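Local structure of biotin protein ligase-like protein of unknown function (Silicibacter sp., 3BFM) at residues Thr13-Gly18 with Ala37-Tyr42; Gln21-Leu26 with Val41-Thr46; Cys71-Gln76 with Val89-Asn94; Ala102-Leu107 with Leu127-Trp132; Glu195-Ala200 with Phe213-Arg218. The protein is of unknown function but belongs to the biotin/lipoate protein ligase family, whose members typically attach such cofactors to carrier proteins. All blocks are in the same frame, centred on the assembly; numbering follows the deposited sequence.

Contact 1. Residues Thr13-Gly18 with Ala37-Tyr42; sequences TGEAAG and AGLVVY. With CA (calcium ion), chain C.
Thr-13 and Leu-39 begin a parallel pairing of strand 13-16 with the first part of strand 39-44 that runs in register to Ala-16 and Tyr-42. The backbone carries it with five hydrogen bonds. Thr-13 N donates to Gly-38 O (3.0 Å) and Thr-13 O accepts from Val-40 N (2.8 Å); Glu-15 then spans Val-40 O and Tyr-42 N, and Ala-17 N closes the series on Tyr-42 O. CA-H...O contacts fill in between, the shortest from Val-41 CA to Glu-15 O at 3.2 Å.

The aromatic contact lies over a ring face. With CG set between its backbone N and carbonyl carbon (chi1 65°), Tyr-42 folds back across the neighbouring strand, and Ala-16 CA lies 4.0 Å from the ring centroid, a CH-pi contact. On the other side of the sheet the extended Glu-15 chain passes Leu-39, OE1 coming to 3.8 Å from CD1, while its OE2 pairs with Lys-30.

A calcium ion sits at the Thr-13/Ala-37 end: it binds Ala-37 O, five waters and Ala-37 O of the second subunit, and Thr-13 OG1 hydrogen-bonds to one of those waters. The chemistry is thus mostly main-chain, with the calcium linking this edge of the sheet to its partner in the dimer.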
# COMPACT_ATOMS: atom_id res chain seq x y z
N THR A 13 6.92 3.27 -0.07
CA THR A 13 8.05 3.78 0.66
C THR A 13 9.12 4.01 -0.37
O THR A 13 9.57 3.04 -0.95
CB THR A 13 8.63 2.69 1.59
OG1 THR A 13 7.59 2.11 2.36
CG2 THR A 13 9.73 3.27 2.51
N GLY A 14 9.55 5.25 -0.54
CA GLY A 14 10.66 5.55 -1.44
C GLY A 14 12.01 5.43 -0.76
O GLY A 14 12.17 5.85 0.38
N GLU A 15 12.98 4.84 -1.46
CA GLU A 15 14.33 4.73 -0.97
C GLU A 15 15.28 5.06 -2.13
O GLU A 15 15.28 4.36 -3.17
CB GLU A 15 14.58 3.33 -0.47
CG GLU A 15 16.00 3.17 0.05
CD GLU A 15 16.22 1.92 0.86
OE1 GLU A 15 15.26 1.41 1.50
OE2 GLU A 15 17.39 1.46 0.88
N ALA A 16 16.07 6.11 -1.99
CA ALA A 16 17.06 6.44 -3.00
C ALA A 16 18.24 5.47 -2.87
O ALA A 16 18.75 5.21 -1.76
CB ALA A 16 17.54 7.89 -2.86
N ALA A 17 18.72 4.99 -4.01
CA ALA A 17 19.90 4.10 -4.06
C ALA A 17 21.16 4.87 -3.66
O ALA A 17 21.37 6.02 -4.08
CB ALA A 17 20.07 3.52 -5.48
N GLY A 18 21.95 4.24 -2.81
CA GLY A 18 23.24 4.76 -2.36
C GLY A 18 24.41 4.24 -3.15
O GLY A 18 24.25 3.54 -4.14
N ALA A 37 6.38 -5.72 0.46
CA ALA A 37 5.85 -5.02 -0.68
C ALA A 37 5.70 -3.54 -0.38
O ALA A 37 5.52 -3.13 0.76
CB ALA A 37 4.50 -5.62 -1.06
N GLY A 38 5.80 -2.72 -1.43
CA GLY A 38 5.54 -1.32 -1.32
C GLY A 38 6.78 -0.47 -1.37
O GLY A 38 6.68 0.72 -1.59
N LEU A 39 7.94 -1.09 -1.18
CA LEU A 39 9.21 -0.40 -1.41
C LEU A 39 9.39 -0.03 -2.87
O LEU A 39 9.23 -0.89 -3.76
CB LEU A 39 10.37 -1.26 -0.99
CG LEU A 39 11.78 -0.69 -1.14
CD1 LEU A 39 11.99 0.48 -0.18
CD2 LEU A 39 12.82 -1.80 -0.91
N VAL A 40 9.77 1.22 -3.08
CA VAL A 40 10.16 1.78 -4.36
C VAL A 40 11.58 2.29 -4.21
O VAL A 40 11.82 3.31 -3.60
CB VAL A 40 9.24 2.93 -4.85
CG1 VAL A 40 9.72 3.46 -6.22
CG2 VAL A 40 7.79 2.50 -4.88
N VAL A 41 12.53 1.56 -4.78
CA VAL A 41 13.92 2.00 -4.82
C VAL A 41 14.14 2.77 -6.10
O VAL A 41 13.70 2.33 -7.15
CB VAL A 41 14.89 0.81 -4.79
CG1 VAL A 41 16.36 1.33 -4.68
CG2 VAL A 41 14.54 -0.14 -3.66
N TYR A 42 14.79 3.93 -6.03
CA TYR A 42 15.00 4.73 -7.21
C TYR A 42 16.37 5.35 -7.24
O TYR A 42 17.08 5.45 -6.22
CB TYR A 42 13.89 5.78 -7.33
CG TYR A 42 13.92 6.82 -6.21
CD1 TYR A 42 14.67 7.95 -6.34
CD2 TYR A 42 13.17 6.64 -5.06
CE1 TYR A 42 14.72 8.89 -5.36
CE2 TYR A 42 13.20 7.60 -4.03
CZ TYR A 42 13.96 8.71 -4.20
OH TYR A 42 14.03 9.66 -3.18
CA CA C . 5.44 -1.95 2.89
O HOH W 1 6.05 0.12 1.79
O HOH W 2 3.79 -3.69 3.44
O HOH W 3 3.36 -1.27 1.80
O HOH W 4 7.84 -2.24 2.44
O HOH W 5 6.23 -2.87 5.04

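Contact 2. Residues Gln21-Leu26 with Val41-Thr46; sequences QDPFDL and VYELGT. With CA (calcium ion), chain B.
The carboxylates of Asp-22 and Glu-43 meet over a shared calcium ion, their planes turned 38° against each other and their OD1 and OE1 atoms 3.2 Å apart. The two oxygens are brought together by the metal and not by a proton. Glu-43 grips calcium with both oxygens, OE1 at 2.5 Å and OE2 at 2.4 Å, whereas Asp-22 gives OD1 alone. Gln-21 adds its backbone O at 2.3 Å, and three waters complete seven ligand atoms. The anionic oxygens probably offset much of the ion's charge.

Glu-43 gets there with CG anti to the backbone N (chi1 -173°) and the chain extended beyond it. The puckered Pro-23 ring runs across that chain at about a right angle: CG meets Glu-43 CB at 3.5 Å, CD approaches OE1, and CB rests near Val-41 O. Further along the helix, Leu-26 CD2 touches Val-41 CG1 at 3.8 Å. Asp-22 stands at the N-cap position, but its side chain makes no capping bond.

The calcium therefore ties the start of helix 23-32 to strand 39-44 within the beta-alpha-beta unit begun by strand 13-16. Beside it runs strand 48-55, whose Arg-50 packs on Pro-23 and Glu-43 and forms a long, weak ion pair with Asp-22.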
# COMPACT_ATOMS: atom_id res chain seq x y z
N GLN A 21 24.95 0.76 -5.02
CA GLN A 21 23.60 0.21 -5.19
C GLN A 21 22.93 0.72 -6.49
O GLN A 21 23.04 1.91 -6.86
CB GLN A 21 22.73 0.62 -4.00
CG GLN A 21 23.27 0.28 -2.60
CD GLN A 21 22.43 0.83 -1.42
OE1 GLN A 21 21.85 1.93 -1.47
NE2 GLN A 21 22.39 0.06 -0.33
N ASP A 22 22.21 -0.18 -7.18
CA ASP A 22 21.29 0.24 -8.25
C ASP A 22 19.90 -0.29 -7.90
O ASP A 22 19.79 -1.31 -7.20
CB ASP A 22 21.72 -0.29 -9.63
CG ASP A 22 23.12 0.16 -10.03
OD1 ASP A 22 23.54 1.30 -9.73
OD2 ASP A 22 23.81 -0.66 -10.66
N PRO A 23 18.85 0.43 -8.31
CA PRO A 23 17.49 0.08 -7.86
C PRO A 23 17.01 -1.37 -8.05
O PRO A 23 16.53 -1.98 -7.08
CB PRO A 23 16.62 1.08 -8.62
CG PRO A 23 17.49 2.27 -8.76
CD PRO A 23 18.84 1.66 -9.10
N PHE A 24 17.15 -1.93 -9.25
CA PHE A 24 16.58 -3.25 -9.52
C PHE A 24 17.33 -4.27 -8.65
O PHE A 24 16.70 -5.05 -7.93
CB PHE A 24 16.67 -3.57 -11.00
CG PHE A 24 16.06 -4.91 -11.39
CD1 PHE A 24 14.68 -5.09 -11.30
CD2 PHE A 24 16.84 -5.95 -11.84
CE1 PHE A 24 14.08 -6.26 -11.69
CE2 PHE A 24 16.24 -7.17 -12.20
CZ PHE A 24 14.89 -7.32 -12.10
N ASP A 25 18.66 -4.25 -8.70
CA ASP A 25 19.49 -5.14 -7.87
C ASP A 25 19.19 -4.99 -6.39
O ASP A 25 18.96 -6.00 -5.69
CB ASP A 25 20.97 -4.87 -8.10
CG ASP A 25 21.86 -5.83 -7.31
OD1 ASP A 25 22.15 -6.92 -7.85
OD2 ASP A 25 22.28 -5.50 -6.17
N LEU A 26 19.17 -3.74 -5.91
CA LEU A 26 18.93 -3.46 -4.49
C LEU A 26 17.54 -3.91 -4.04
O LEU A 26 17.37 -4.49 -2.96
CB LEU A 26 19.11 -1.96 -4.20
CG LEU A 26 18.98 -1.59 -2.70
CD1 LEU A 26 19.97 -2.42 -1.88
CD2 LEU A 26 19.13 -0.08 -2.48
N VAL A 41 12.53 1.56 -4.78
CA VAL A 41 13.92 2.00 -4.82
C VAL A 41 14.14 2.77 -6.10
O VAL A 41 13.70 2.33 -7.15
CB VAL A 41 14.89 0.81 -4.79
CG1 VAL A 41 16.36 1.33 -4.68
CG2 VAL A 41 14.54 -0.14 -3.66
N TYR A 42 14.79 3.93 -6.03
CA TYR A 42 15.00 4.73 -7.21
C TYR A 42 16.37 5.35 -7.24
O TYR A 42 17.08 5.45 -6.22
CB TYR A 42 13.89 5.78 -7.33
CG TYR A 42 13.92 6.82 -6.21
CD1 TYR A 42 14.67 7.95 -6.34
CD2 TYR A 42 13.17 6.64 -5.06
CE1 TYR A 42 14.72 8.89 -5.36
CE2 TYR A 42 13.20 7.60 -4.03
CZ TYR A 42 13.96 8.71 -4.20
OH TYR A 42 14.03 9.66 -3.18
N GLU A 43 16.78 5.77 -8.43
CA GLU A 43 18.07 6.42 -8.64
C GLU A 43 17.88 7.33 -9.83
O GLU A 43 17.57 6.83 -10.93
CB GLU A 43 19.17 5.38 -8.89
CG GLU A 43 20.53 5.96 -8.95
CD GLU A 43 21.66 4.95 -8.78
OE1 GLU A 43 21.50 3.70 -8.99
OE2 GLU A 43 22.78 5.40 -8.49
N LEU A 44 17.98 8.64 -9.60
CA LEU A 44 17.81 9.64 -10.64
C LEU A 44 19.15 10.30 -10.96
O LEU A 44 19.87 10.77 -10.05
CB LEU A 44 16.80 10.73 -10.23
CG LEU A 44 15.31 10.54 -10.53
CD1 LEU A 44 14.66 9.62 -9.50
CD2 LEU A 44 14.60 11.89 -10.55
N GLY A 45 19.47 10.35 -12.25
CA GLY A 45 20.56 11.17 -12.76
C GLY A 45 20.00 12.14 -13.76
O GLY A 45 18.81 12.13 -14.05
N THR A 46 20.85 12.99 -14.32
CA THR A 46 20.41 13.89 -15.33
C THR A 46 20.08 13.12 -16.63
O THR A 46 19.25 13.57 -17.39
CB THR A 46 21.48 14.97 -15.59
OG1 THR A 46 22.70 14.34 -15.98
CG2 THR A 46 21.75 15.73 -14.30
CA CA B . 23.89 3.29 -8.53
O HOH W 6 24.73 4.37 -6.60
O HOH W 7 26.07 2.19 -8.26
O HOH W 8 24.89 4.14 -10.52

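Contact 3. Residues Cys71-Gln76 with Val89-Asn94; sequences CGVGFQ and VHLDWN
Leu-91 drives into the side of helix 67-82 at Gly-72, in a helix-on-sheet packing at the edge strand of the mixed sheet of the ligase-like domain. Helix and strand run almost exactly antiparallel, 175° between their directions, with axes 8.9 Å apart.

The tight part is at Gly-72. With CG beside its backbone N (chi1 -56°), Leu-91 reaches the helix with both methyls: CD1 lies 3.4 Å from Gly-72 C, and CD2 is 3.5 Å from Gly-72 O. A CB at Gly-72 would point at Leu-91 CD1 and be crowded by it, so the bare backbone lets the leucine sit this close. One turn on, Phe-75 turns a ring edge to Val-89, CE2 meeting CG1 at 4.2 Å, while the same ring packs on Leu-127 and Leu-129 of strand 123-130. Trp-186 and Leu-189 of helix 179-189 also pack on Leu-91.

The looser side lies at Gln-76, which is partly exposed. Its aliphatic part still lies obliquely across Val-89, CG to CB 3.9 Å, but the chain then bends at chi2 (-80°) and carries the amide off the strand. No direct hydrogen bond crosses the contact; a water does the bridging, accepting from Gln-76 NE2 at 3.2 Å and from Val-89 N at 2.9 Å.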
# COMPACT_ATOMS: atom_id res chain seq x y z
N CYS A 71 2.69 -3.17 -14.97
CA CYS A 71 3.55 -2.01 -14.74
C CYS A 71 3.92 -1.28 -16.06
O CYS A 71 4.26 -0.10 -16.07
CB CYS A 71 4.81 -2.43 -13.99
SG CYS A 71 4.41 -2.90 -12.27
N GLY A 72 3.83 -2.00 -17.18
CA GLY A 72 3.95 -1.38 -18.48
C GLY A 72 2.79 -0.46 -18.78
O GLY A 72 2.99 0.66 -19.26
N VAL A 73 1.57 -0.91 -18.50
CA VAL A 73 0.38 -0.07 -18.63
C VAL A 73 0.50 1.13 -17.70
O VAL A 73 0.19 2.29 -18.06
CB VAL A 73 -0.92 -0.84 -18.33
CG1 VAL A 73 -2.12 0.09 -18.39
CG2 VAL A 73 -1.11 -2.02 -19.28
N GLY A 74 0.94 0.85 -16.48
CA GLY A 74 1.22 1.93 -15.52
C GLY A 74 2.13 3.01 -16.10
O GLY A 74 1.87 4.23 -15.96
N PHE A 75 3.22 2.58 -16.72
CA PHE A 75 4.16 3.50 -17.36
C PHE A 75 3.58 4.29 -18.53
O PHE A 75 3.79 5.50 -18.65
CB PHE A 75 5.41 2.77 -17.83
CG PHE A 75 6.40 3.68 -18.48
CD1 PHE A 75 7.22 4.48 -17.68
CD2 PHE A 75 6.49 3.81 -19.86
CE1 PHE A 75 8.13 5.33 -18.25
CE2 PHE A 75 7.40 4.69 -20.42
CZ PHE A 75 8.21 5.46 -19.60
N GLN A 76 2.91 3.59 -19.45
CA GLN A 76 2.25 4.28 -20.55
C GLN A 76 1.27 5.36 -20.03
O GLN A 76 1.25 6.48 -20.55
CB GLN A 76 1.56 3.30 -21.48
CG GLN A 76 0.95 3.96 -22.74
CD GLN A 76 -0.39 4.65 -22.51
OE1 GLN A 76 -1.13 4.35 -21.59
NE2 GLN A 76 -0.70 5.61 -23.38
N VAL A 89 3.67 5.78 -26.81
CA VAL A 89 4.38 4.74 -26.06
C VAL A 89 3.83 3.36 -26.45
O VAL A 89 2.62 3.14 -26.46
CB VAL A 89 4.25 5.01 -24.55
CG1 VAL A 89 4.99 3.98 -23.79
CG2 VAL A 89 4.82 6.42 -24.23
N HIS A 90 4.73 2.43 -26.80
CA HIS A 90 4.34 1.03 -26.97
C HIS A 90 5.16 0.11 -26.08
O HIS A 90 6.31 0.41 -25.71
CB HIS A 90 4.50 0.60 -28.43
CG HIS A 90 3.56 1.28 -29.36
ND1 HIS A 90 3.96 2.27 -30.25
CD2 HIS A 90 2.22 1.15 -29.53
CE1 HIS A 90 2.92 2.69 -30.93
NE2 HIS A 90 1.85 2.03 -30.52
N LEU A 91 4.57 -1.02 -25.75
CA LEU A 91 5.13 -2.00 -24.84
C LEU A 91 5.49 -3.28 -25.56
O LEU A 91 4.64 -3.90 -26.20
CB LEU A 91 4.12 -2.31 -23.72
CG LEU A 91 3.56 -1.15 -22.89
CD1 LEU A 91 2.40 -1.65 -21.96
CD2 LEU A 91 4.70 -0.45 -22.09
N ASP A 92 6.75 -3.69 -25.47
CA ASP A 92 7.11 -5.00 -25.97
C ASP A 92 6.72 -6.10 -24.96
O ASP A 92 6.73 -5.94 -23.72
CB ASP A 92 8.61 -5.05 -26.28
CG ASP A 92 9.00 -6.23 -27.15
OD1 ASP A 92 8.78 -7.39 -26.72
OD2 ASP A 92 9.59 -5.98 -28.24
N TRP A 93 6.40 -7.28 -25.51
CA TRP A 93 6.04 -8.42 -24.68
C TRP A 93 7.13 -8.72 -23.64
O TRP A 93 6.84 -9.09 -22.49
CB TRP A 93 5.82 -9.62 -25.60
CG TRP A 93 5.53 -10.87 -24.90
CD1 TRP A 93 4.34 -11.28 -24.41
CD2 TRP A 93 6.47 -11.91 -24.61
NE1 TRP A 93 4.48 -12.51 -23.81
CE2 TRP A 93 5.79 -12.91 -23.90
CE3 TRP A 93 7.83 -12.05 -24.84
CZ2 TRP A 93 6.42 -14.07 -23.46
CZ3 TRP A 93 8.46 -13.18 -24.40
CH2 TRP A 93 7.76 -14.18 -23.73
N ASN A 94 8.38 -8.57 -24.06
CA ASN A 94 9.57 -8.86 -23.21
C ASN A 94 9.93 -7.79 -22.22
O ASN A 94 10.91 -7.93 -21.48
CB ASN A 94 10.78 -9.24 -24.05
CG ASN A 94 11.37 -8.08 -24.87
OD1 ASN A 94 11.09 -6.89 -24.65
ND2 ASN A 94 12.13 -8.46 -25.89
O HOH W 9 0.87 5.83 -26.17

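Contact 4. Residues Ala102-Leu107 with Leu127-Trp132; sequences ARCGRL and LDLPLW
Pro-130 pushes its ring into the hollow left by Gly-105, with CD 3.5 Å from Gly-105 N and CG 4.0 Å from Cys-104 SG. A side chain at Gly-105, whose phi is 91°, would run into Asp-128 O and be tight against Pro-130 CD, so the bump of the proline fits a dent that glycine alone makes. An alanine in place of the proline is likely to leave a gap beside Cys-104 SG and Gly-105, the ring's CG and CD contacts being lost. Alongside, Leu-129 CD1 covers Cys-104 O at 3.6 Å, a buried carbonyl with no polar partner in the model. Leu-107 and Leu-127 cross at a slant on the face toward Trp-163, CD2 to CD1 3.9 Å. On the reverse face, Asp-128 lies beside Arg-106 without a charge contact and pairs instead with Arg-108. Between these faces, Arg-106 N donates to Asp-128 O and Asp-128 N to Arg-106 O, each at 2.9 Å, the hydrogen-bonded pair of an antiparallel hairpin, 102-111 with 123-130, in the central mixed sheet.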
# COMPACT_ATOMS: atom_id res chain seq x y z
N ALA A 102 10.80 3.89 -31.29
CA ALA A 102 12.20 3.61 -30.99
C ALA A 102 12.39 3.05 -29.59
O ALA A 102 11.78 3.52 -28.63
CB ALA A 102 13.03 4.86 -31.14
N ARG A 103 13.28 2.07 -29.49
CA ARG A 103 13.63 1.44 -28.23
C ARG A 103 14.20 2.49 -27.30
O ARG A 103 15.11 3.22 -27.67
CB ARG A 103 14.64 0.34 -28.45
CG ARG A 103 15.13 -0.36 -27.21
CD ARG A 103 14.00 -1.09 -26.36
NE ARG A 103 14.65 -1.56 -25.15
CZ ARG A 103 15.36 -2.67 -25.04
NH1 ARG A 103 15.45 -3.54 -26.05
NH2 ARG A 103 15.98 -2.92 -23.91
N CYS A 104 13.63 2.57 -26.10
CA CYS A 104 13.90 3.67 -25.18
C CYS A 104 13.59 3.14 -23.79
O CYS A 104 12.53 3.39 -23.23
CB CYS A 104 13.03 4.87 -25.50
SG CYS A 104 13.41 6.36 -24.49
N GLY A 105 14.50 2.34 -23.28
CA GLY A 105 14.34 1.77 -21.94
C GLY A 105 13.63 0.44 -21.88
O GLY A 105 13.30 -0.18 -22.90
N ARG A 106 13.40 -0.02 -20.67
CA ARG A 106 12.80 -1.34 -20.50
C ARG A 106 12.31 -1.51 -19.09
O ARG A 106 12.79 -0.83 -18.15
CB ARG A 106 13.80 -2.44 -20.79
CG ARG A 106 14.95 -2.36 -19.92
CD ARG A 106 15.91 -3.51 -20.03
NE ARG A 106 17.04 -3.25 -19.15
CZ ARG A 106 18.08 -4.08 -18.97
NH1 ARG A 106 18.12 -5.25 -19.60
NH2 ARG A 106 19.06 -3.73 -18.15
N LEU A 107 11.33 -2.38 -18.96
CA LEU A 107 10.91 -2.93 -17.69
C LEU A 107 11.51 -4.31 -17.50
O LEU A 107 11.48 -5.13 -18.42
CB LEU A 107 9.39 -3.03 -17.61
CG LEU A 107 8.62 -1.72 -17.52
CD1 LEU A 107 7.12 -1.98 -17.90
CD2 LEU A 107 8.73 -1.08 -16.16
N LEU A 127 12.24 -0.39 -13.70
CA LEU A 127 12.18 0.49 -14.83
C LEU A 127 13.59 1.06 -15.06
O LEU A 127 14.26 1.48 -14.10
CB LEU A 127 11.17 1.62 -14.52
CG LEU A 127 11.12 2.76 -15.54
CD1 LEU A 127 10.65 2.21 -16.92
CD2 LEU A 127 10.23 3.96 -15.08
N ASP A 128 14.06 1.01 -16.31
CA ASP A 128 15.26 1.74 -16.71
C ASP A 128 14.86 2.63 -17.90
O ASP A 128 14.37 2.13 -18.91
CB ASP A 128 16.37 0.79 -17.10
CG ASP A 128 17.04 0.11 -15.89
OD1 ASP A 128 16.41 -0.72 -15.20
OD2 ASP A 128 18.24 0.39 -15.66
N LEU A 129 15.05 3.94 -17.77
CA LEU A 129 14.63 4.84 -18.81
C LEU A 129 15.73 5.86 -19.08
O LEU A 129 16.08 6.66 -18.18
CB LEU A 129 13.32 5.54 -18.42
CG LEU A 129 12.64 6.49 -19.40
CD1 LEU A 129 12.01 5.68 -20.55
CD2 LEU A 129 11.55 7.40 -18.75
N PRO A 130 16.28 5.83 -20.30
CA PRO A 130 17.21 6.88 -20.67
C PRO A 130 16.54 8.21 -20.90
O PRO A 130 15.52 8.27 -21.54
CB PRO A 130 17.82 6.35 -21.96
CG PRO A 130 16.78 5.47 -22.55
CD PRO A 130 16.07 4.86 -21.40
N LEU A 131 17.13 9.27 -20.37
CA LEU A 131 16.56 10.61 -20.47
C LEU A 131 17.29 11.40 -21.55
O LEU A 131 16.65 12.03 -22.37
CB LEU A 131 16.66 11.31 -19.14
CG LEU A 131 15.89 10.64 -18.00
CD1 LEU A 131 16.16 11.44 -16.69
CD2 LEU A 131 14.40 10.54 -18.26
N TRP A 132 18.62 11.35 -21.54
CA TRP A 132 19.44 11.83 -22.65
C TRP A 132 20.27 10.67 -23.18
O TRP A 132 20.56 9.73 -22.44
CB TRP A 132 20.42 12.88 -22.16
CG TRP A 132 19.75 14.12 -21.68
CD1 TRP A 132 19.75 14.59 -20.41
CD2 TRP A 132 19.01 15.07 -22.46
NE1 TRP A 132 19.06 15.76 -20.36
CE2 TRP A 132 18.60 16.07 -21.60
CE3 TRP A 132 18.68 15.17 -23.82
CZ2 TRP A 132 17.82 17.17 -22.03
CZ3 TRP A 132 17.91 16.24 -24.25
CH2 TRP A 132 17.50 17.23 -23.35
O HOH W 10 14.73 -2.35 -16.05

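Contact 5. Residues Glu195-Ala200 with Phe213-Arg218; sequences EARTEA and FGMLLR
Arg-197 and Leu-217 mark the closest backbone approach, their CA atoms 7.7 Å apart, where strands 196-199 and 215-218 pass at 115° with axes 8.3 Å apart. At that spacing no backbone hydrogen bond joins them; the strands face each other and side chains fill the space between.

Selenomethionine Met-215, a labelled residue, bends at chi3 (-76°) to lay CE over one face of the Arg-197 guanidinium, 3.9 Å from CZ. Its SE rests at the same distance from Glu-199 CB. Leu-217 crosses the arginine chain at about a right angle, CD1 touching Arg-197 CB at 3.8 Å. The guanidinium is held by charge as well: NH2 bonds to Glu-199 OE1 at 2.7 Å, while NE makes only a weak bond to that oxygen. NH2 also forms a salt bridge to Asp-92 of segment 89-94. A leucine replacing Arg-197 would probably leave both Glu-199 and Asp-92 without this cationic partner and uncover the methyl of Met-215.

Two short strand layers crossing steeply around an apolar filling of Met-215, Leu-217 and Phe-206 are consistent with an SH3-like barrel, the type of fold expected for this C-terminal region.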
# COMPACT_ATOMS: atom_id res chain seq x y z
N GLU A 195 2.59 -8.94 -36.28
CA GLU A 195 3.77 -8.85 -37.13
C GLU A 195 4.80 -9.96 -36.88
O GLU A 195 4.71 -10.71 -35.91
CB GLU A 195 4.44 -7.48 -36.93
CG GLU A 195 3.48 -6.26 -37.00
CD GLU A 195 2.89 -6.00 -38.40
OE1 GLU A 195 3.30 -6.66 -39.39
OE2 GLU A 195 2.00 -5.12 -38.52
N ALA A 196 5.79 -10.06 -37.76
CA ALA A 196 6.85 -11.04 -37.62
C ALA A 196 7.62 -10.83 -36.34
O ALA A 196 7.79 -9.70 -35.89
CB ALA A 196 7.80 -10.95 -38.82
N ARG A 197 8.13 -11.90 -35.77
CA ARG A 197 8.80 -11.85 -34.47
C ARG A 197 9.70 -13.05 -34.32
O ARG A 197 9.35 -14.13 -34.76
CB ARG A 197 7.73 -11.89 -33.39
CG ARG A 197 8.23 -11.95 -31.97
CD ARG A 197 8.57 -10.58 -31.53
NE ARG A 197 9.23 -10.59 -30.23
CZ ARG A 197 9.10 -9.63 -29.32
NH1 ARG A 197 8.30 -8.60 -29.55
NH2 ARG A 197 9.75 -9.73 -28.17
N THR A 198 10.87 -12.85 -33.70
CA THR A 198 11.73 -13.95 -33.25
C THR A 198 11.79 -13.88 -31.73
O THR A 198 11.94 -12.82 -31.16
CB THR A 198 13.15 -13.84 -33.87
OG1 THR A 198 13.04 -13.81 -35.30
CG2 THR A 198 14.02 -15.03 -33.44
N GLU A 199 11.63 -15.02 -31.07
CA GLU A 199 11.60 -15.04 -29.61
C GLU A 199 12.01 -16.43 -29.15
O GLU A 199 11.58 -17.43 -29.75
CB GLU A 199 10.20 -14.72 -29.12
CG GLU A 199 10.07 -14.55 -27.62
CD GLU A 199 10.83 -13.34 -27.10
OE1 GLU A 199 10.65 -12.23 -27.66
OE2 GLU A 199 11.60 -13.49 -26.12
N ALA A 200 12.84 -16.50 -28.11
CA ALA A 200 13.31 -17.77 -27.57
C ALA A 200 13.75 -18.76 -28.66
O ALA A 200 13.42 -19.94 -28.59
CB ALA A 200 12.23 -18.39 -26.71
N PHE A 213 -0.43 -14.21 -20.24
CA PHE A 213 0.42 -13.32 -21.03
C PHE A 213 1.57 -14.03 -21.70
O PHE A 213 2.54 -13.41 -22.07
CB PHE A 213 0.93 -12.10 -20.23
CG PHE A 213 -0.13 -11.09 -19.90
CD1 PHE A 213 -0.39 -10.02 -20.75
CD2 PHE A 213 -0.84 -11.18 -18.72
CE1 PHE A 213 -1.37 -9.07 -20.40
CE2 PHE A 213 -1.81 -10.26 -18.38
CZ PHE A 213 -2.08 -9.21 -19.21
N GLY A 214 1.42 -15.34 -21.91
CA GLY A 214 2.37 -16.13 -22.71
C GLY A 214 2.21 -15.80 -24.18
O GLY A 214 1.09 -15.56 -24.63
N MSE A 215 3.31 -15.69 -24.90
CA MSE A 215 3.25 -15.28 -26.30
C MSE A 215 2.81 -16.45 -27.16
O MSE A 215 3.38 -17.53 -27.07
CB MSE A 215 4.61 -14.84 -26.81
CG MSE A 215 4.67 -14.50 -28.27
SE MSE A 215 6.38 -13.93 -28.90
CE MSE A 215 6.27 -12.09 -28.09
N LEU A 216 1.85 -16.16 -28.02
CA LEU A 216 1.45 -17.08 -29.07
C LEU A 216 2.19 -16.68 -30.34
O LEU A 216 1.92 -15.63 -30.92
CB LEU A 216 -0.07 -17.04 -29.24
CG LEU A 216 -0.86 -17.47 -27.99
CD1 LEU A 216 -2.23 -16.86 -27.97
CD2 LEU A 216 -0.91 -18.97 -27.93
N LEU A 217 3.10 -17.53 -30.78
CA LEU A 217 3.97 -17.27 -31.93
C LEU A 217 3.67 -18.34 -32.99
O LEU A 217 3.97 -19.52 -32.80
CB LEU A 217 5.43 -17.30 -31.51
CG LEU A 217 6.49 -16.82 -32.48
CD1 LEU A 217 6.26 -15.37 -32.84
CD2 LEU A 217 7.90 -17.02 -31.90
N ARG A 218 3.06 -17.89 -34.07
CA ARG A 218 2.62 -18.81 -35.13
C ARG A 218 3.60 -18.85 -36.28
O ARG A 218 3.84 -17.84 -36.98
CB ARG A 218 1.23 -18.41 -35.59
CG ARG A 218 0.58 -19.45 -36.50
CD ARG A 218 -0.92 -19.24 -36.47
NE ARG A 218 -1.48 -19.75 -35.22
CZ ARG A 218 -2.73 -19.59 -34.83
NH1 ARG A 218 -3.61 -18.91 -35.57
NH2 ARG A 218 -3.09 -20.10 -33.67

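Overall arrangement
Contacts 1 and 2, their centres about 8 Å apart, share Val-41 and Tyr-42 and together make up the beta-alpha-beta unit at one end of the central sheet, each holding a calcium ion: the first at the dimer interface, the second within the chain. Contacts 3 and 4, centres about 11 Å apart, meet where Gly-72 CA packs on Leu-107 CD1 at 3.3 Å. Contact 2 touches contact 4 through Thr-46 and Trp-132. Contact 5, in the C-terminal SH3-like region, lies about 34 Å from contact 1 between centres and meets contact 3, where Trp-93 NE1 probably hydrogen-bonds to Phe-213 O at 2.8 Å. A nonaethylene glycol, probably from the crystallisation liquor, lies near Tyr-42 and may mark a pocket.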